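Local coordinates for protein arginase (PDB 5YNL) that probably hydrolyses L-arginine to L-ornithine and urea, as a cold-adapted arginase of a psychrophilic yeast, at residues Y260-G263 against K264-E267; H312-C315 against E316-E320. All coordinates share one frame; numbering follows the deposited sequence.

How the interactions relate
Coming from the N terminus, the chain first forms interaction 1, where residues 260-263 meet 264-267 within helix 254-273, after strand 250-253 at one end of the parallel sheet. It then runs through strand 281-286 and reaches interaction 2, residues 312-315 against 316-320 in helix 308-320, before strand 324-330. Neither contact closes a long loop: each joins successive turns of one helix. They follow in series, neither nested nor crossed. The two helices nevertheless pack together, Val266 CG1 lying 3.8 Å from Ala317 CB and Gly263 CA 3.8 Å from Tyr313 CE2, so two neighbouring helices of the alpha/beta fold are packed directly against each other.

Interaction 1: residues Y260-G263 against K264-E267; sequences YGIG and KVVE
The carbonyl group of Gly261 receives the N-H of Val265 in its own plane, with Val265 N 3.1 Å from Gly261 O. At the next carbonyl the approach differs: Val266 N bonds to Ile262 O from a position tilted 30° out of the carbonyl plane. Glu267 N continues the ladder by donating to Gly263 O. One residue before Gly261 the ladder is interrupted, and a water molecule bridges Tyr260 O and Lys264 N. It donates to Tyr260 O at 2.8 Å and accepts from Lys264 N at 2.8 Å, so both backbone groups are satisfied although the helix is kinked. Gly261 suits the kink: with a positive phi of 84°, a CB would be jammed against the carbonyl oxygen of Tyr260.

Tyr260 meets the following turn through its CB, 4.1 Å from Val265 CG2, while the ring leads away from this turn. Branched side chains fill the inner side. In Ile262, CG1 stands anti to the backbone N (chi1 -162°) and meets Val266 CG2 at 3.9 Å, the two side chains crossing obliquely. The same CG2 also lies 3.2 Å from Ile262 O, a tight fit that a compact valine can make without bulk beyond its branches. Lys264, by contrast, has its CB 3.7 Å from Tyr260 O and carries its amine away on the exposed surface. Ile262 and Val266 also face helix 308-320. A kinked, water-bridged turn of an amphipathic helix is thus built into a parallel alpha/beta fold of the arginase family.

Interaction 2: residues H312-C315 against E316-E320; sequences HYIC and EAIAE
His312 and Glu316, four residues apart, meet on one flank of helix 308-320, which links strands 281-286 and 324-330 in a beta-alpha-beta crossover of the parallel sheet. Glu316 OE1 sits at the edge of the imidazole, in the ring plane, 3.3 Å from His312 CD2. The carboxylate is turned 80° against the ring. The histidine CG is anti to the backbone N, which swings the ring along the helix, and the glutamate reaches it because its chain is extended beyond CG. Such a negative oxygen would probably polarise the imidazole edge. Both side chains also touch Cys355 of helix 345-356.

Tyr313 makes the second pairing. With chi1 at 180° its ring lies beside the next turn, and Ala317 CB sits over one face, 4.1 Å from the centroid, in a CH-pi contact offset toward the rim. The nearest ring atom is CE2, 3.7 Å from Ala317 CB. A small methyl suits this place, since Ala317 CB is also only 3.2 Å from Tyr313 O. A serine in place of Tyr313 takes away the ring over the Ala317 methyl and would probably leave a gap toward Ile262 and Gly263 of helix 254-273.

The backbone is regular here: Glu316, Ala317, Ile318 and Ala319 each donate to the carbonyl four residues back, Ala317 N lying 2.7 Å from Tyr313 O. Ile314 and Ile318 turn apolar chains onto strand 173-177, as befits the sheet-facing side. Ile318 folds its longer branch back along the helix, bringing CD1 to 3.3 Å from Ile314 O.

Interaction 1: residues Y260-G263 against K264-E267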
loop_
_atom_site.group_PDB
_atom_site.type_symbol
_atom_site.label_atom_id
_atom_site.label_comp_id
_atom_site.label_asym_id
_atom_site.label_seq_id
_atom_site.Cartn_x
_atom_site.Cartn_y
_atom_site.Cartn_z
ATOM N N TYR A 260 -19.902 2.373 -10.884
ATOM C CA TYR A 260 -19.855 3.759 -10.443
ATOM C C TYR A 260 -18.778 4.607 -11.117
ATOM O O TYR A 260 -18.835 5.830 -11.069
ATOM C CB TYR A 260 -19.643 3.813 -8.930
ATOM C CG TYR A 260 -20.746 3.203 -8.078
ATOM C CD1 TYR A 260 -21.966 3.832 -7.941
ATOM C CD2 TYR A 260 -20.529 2.034 -7.349
ATOM C CE1 TYR A 260 -22.959 3.299 -7.133
ATOM C CE2 TYR A 260 -21.521 1.490 -6.534
ATOM C CZ TYR A 260 -22.725 2.129 -6.438
ATOM O OH TYR A 260 -23.719 1.610 -5.645
ATOM N N GLY A 261 -17.767 3.971 -11.711
ATOM C CA GLY A 261 -16.626 4.714 -12.234
ATOM C C GLY A 261 -15.653 4.953 -11.074
ATOM O O GLY A 261 -16.070 5.097 -9.899
ATOM N N ILE A 262 -14.349 4.970 -11.381
ATOM C CA ILE A 262 -13.329 5.101 -10.340
ATOM C C ILE A 262 -13.461 6.432 -9.618
ATOM O O ILE A 262 -13.054 6.550 -8.483
ATOM C CB ILE A 262 -11.890 4.929 -10.919
ATOM C CG1 ILE A 262 -10.857 4.631 -9.808
ATOM C CG2 ILE A 262 -11.525 6.129 -11.827
ATOM C CD1 ILE A 262 -10.934 3.229 -9.190
ATOM N N GLY A 263 -14.052 7.428 -10.268
ATOM C CA GLY A 263 -14.228 8.727 -9.646
ATOM C C GLY A 263 -15.034 8.624 -8.360
ATOM O O GLY A 263 -14.546 8.942 -7.246
ATOM N N LYS A 264 -16.269 8.166 -8.510
ATOM C CA LYS A 264 -17.132 8.002 -7.362
ATOM C C LYS A 264 -16.594 6.951 -6.374
ATOM O O LYS A 264 -16.737 7.085 -5.160
ATOM C CB LYS A 264 -18.541 7.664 -7.831
ATOM C CG LYS A 264 -19.547 7.767 -6.731
ATOM C CD LYS A 264 -19.339 9.046 -5.845
ATOM C CE LYS A 264 -20.611 9.359 -5.054
ATOM N NZ LYS A 264 -21.776 9.664 -5.974
ATOM N N VAL A 265 -15.948 5.920 -6.888
ATOM C CA VAL A 265 -15.441 4.878 -6.021
ATOM C C VAL A 265 -14.395 5.420 -5.049
ATOM O O VAL A 265 -14.423 5.097 -3.849
ATOM C CB VAL A 265 -14.880 3.681 -6.807
ATOM C CG1 VAL A 265 -13.927 2.852 -5.935
ATOM C CG2 VAL A 265 -16.017 2.807 -7.322
ATOM N N VAL A 266 -13.482 6.245 -5.546
ATOM C CA VAL A 266 -12.449 6.767 -4.670
ATOM C C VAL A 266 -13.045 7.714 -3.632
ATOM O O VAL A 266 -12.625 7.734 -2.488
ATOM C CB VAL A 266 -11.325 7.486 -5.445
ATOM C CG1 VAL A 266 -10.339 8.123 -4.459
ATOM C CG2 VAL A 266 -10.633 6.490 -6.343
ATOM N N GLU A 267 -14.037 8.489 -4.024
ATOM C CA GLU A 267 -14.662 9.380 -3.057
ATOM C C GLU A 267 -15.425 8.615 -1.968
ATOM O O GLU A 267 -15.379 9.005 -0.803
ATOM C CB GLU A 267 -15.563 10.428 -3.728
ATOM C CG GLU A 267 -14.804 11.381 -4.643
ATOM C CD GLU A 267 -13.611 12.078 -3.973
ATOM O OE1 GLU A 267 -12.445 11.620 -4.143
ATOM O OE2 GLU A 267 -13.837 13.106 -3.290
HETATM O O HOH W 1 -17.140 8.022 -11.185
#

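Interaction 2: residues H312-C315 against E316-E320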
loop_
_atom_site.group_PDB
_atom_site.type_symbol
_atom_site.label_atom_id
_atom_site.label_comp_id
_atom_site.label_asym_id
_atom_site.label_seq_id
_atom_site.Cartn_x
_atom_site.Cartn_y
_atom_site.Cartn_z
ATOM N N HIS A 312 -3.870 5.433 -11.967
ATOM C CA HIS A 312 -3.316 6.770 -11.861
ATOM C C HIS A 312 -4.238 7.733 -11.108
ATOM O O HIS A 312 -3.791 8.456 -10.211
ATOM C CB HIS A 312 -3.050 7.329 -13.240
ATOM C CG HIS A 312 -2.268 8.594 -13.217
ATOM N ND1 HIS A 312 -0.934 8.636 -13.532
ATOM C CD2 HIS A 312 -2.637 9.858 -12.909
ATOM C CE1 HIS A 312 -0.504 9.888 -13.417
ATOM N NE2 HIS A 312 -1.517 10.641 -13.040
ATOM N N TYR A 313 -5.514 7.771 -11.499
ATOM C CA TYR A 313 -6.493 8.595 -10.795
ATOM C C TYR A 313 -6.537 8.289 -9.289
ATOM O O TYR A 313 -6.668 9.198 -8.479
ATOM C CB TYR A 313 -7.896 8.499 -11.414
ATOM C CG TYR A 313 -8.885 9.358 -10.663
ATOM C CD1 TYR A 313 -9.007 10.706 -10.944
ATOM C CD2 TYR A 313 -9.666 8.830 -9.636
ATOM C CE1 TYR A 313 -9.884 11.511 -10.247
ATOM C CE2 TYR A 313 -10.559 9.641 -8.919
ATOM C CZ TYR A 313 -10.652 10.980 -9.240
ATOM O OH TYR A 313 -11.514 11.790 -8.549
ATOM N N ILE A 314 -6.436 7.024 -8.908
ATOM C CA ILE A 314 -6.404 6.699 -7.485
ATOM C C ILE A 314 -5.248 7.456 -6.811
ATOM O O ILE A 314 -5.422 8.052 -5.723
ATOM C CB ILE A 314 -6.243 5.177 -7.228
ATOM C CG1 ILE A 314 -7.421 4.395 -7.824
ATOM C CG2 ILE A 314 -6.116 4.872 -5.749
ATOM C CD1 ILE A 314 -7.409 2.870 -7.447
ATOM N N CYS A 315 -4.080 7.439 -7.453
ATOM C CA CYS A 315 -2.897 8.079 -6.895
ATOM C C CYS A 315 -3.033 9.585 -6.898
ATOM O O CYS A 315 -2.618 10.240 -5.946
ATOM C CB CYS A 315 -1.623 7.637 -7.649
ATOM S SG CYS A 315 -1.228 5.875 -7.366
ATOM N N GLU A 316 -3.641 10.134 -7.945
ATOM C CA GLU A 316 -3.843 11.574 -8.011
ATOM C C GLU A 316 -4.850 11.993 -6.944
ATOM O O GLU A 316 -4.594 12.911 -6.164
ATOM C CB GLU A 316 -4.333 11.996 -9.401
ATOM C CG GLU A 316 -3.847 13.369 -9.843
ATOM C CD GLU A 316 -3.924 13.578 -11.365
ATOM O OE1 GLU A 316 -4.288 12.613 -12.104
ATOM O OE2 GLU A 316 -3.629 14.727 -11.829
ATOM N N ALA A 317 -5.976 11.285 -6.890
ATOM C CA ALA A 317 -7.082 11.675 -6.032
ATOM C C ALA A 317 -6.614 11.688 -4.598
ATOM O O ALA A 317 -6.916 12.627 -3.841
ATOM C CB ALA A 317 -8.262 10.738 -6.198
ATOM N N ILE A 318 -5.849 10.661 -4.239
ATOM C CA ILE A 318 -5.280 10.568 -2.906
ATOM C C ILE A 318 -4.307 11.732 -2.724
ATOM O O ILE A 318 -4.293 12.371 -1.674
ATOM C CB ILE A 318 -4.540 9.245 -2.710
ATOM C CG1 ILE A 318 -5.489 8.152 -2.186
ATOM C CG2 ILE A 318 -3.404 9.413 -1.678
ATOM C CD1 ILE A 318 -6.873 8.129 -2.755
ATOM N N ALA A 319 -3.521 12.029 -3.761
ATOM C CA ALA A 319 -2.511 13.085 -3.660
ATOM C C ALA A 319 -3.166 14.427 -3.389
ATOM O O ALA A 319 -2.641 15.218 -2.584
ATOM C CB ALA A 319 -1.635 13.150 -4.918
ATOM N N GLU A 320 -4.304 14.688 -4.031
ATOM C CA GLU A 320 -4.931 15.996 -3.862
ATOM C C GLU A 320 -5.395 16.253 -2.416
ATOM O O GLU A 320 -5.537 17.408 -2.011
ATOM C CB GLU A 320 -6.043 16.281 -4.900
ATOM C CG GLU A 320 -7.426 15.689 -4.578
ATOM C CD GLU A 320 -8.510 16.047 -5.620
ATOM O OE1 GLU A 320 -9.528 15.318 -5.693
ATOM O OE2 GLU A 320 -8.365 17.051 -6.365
#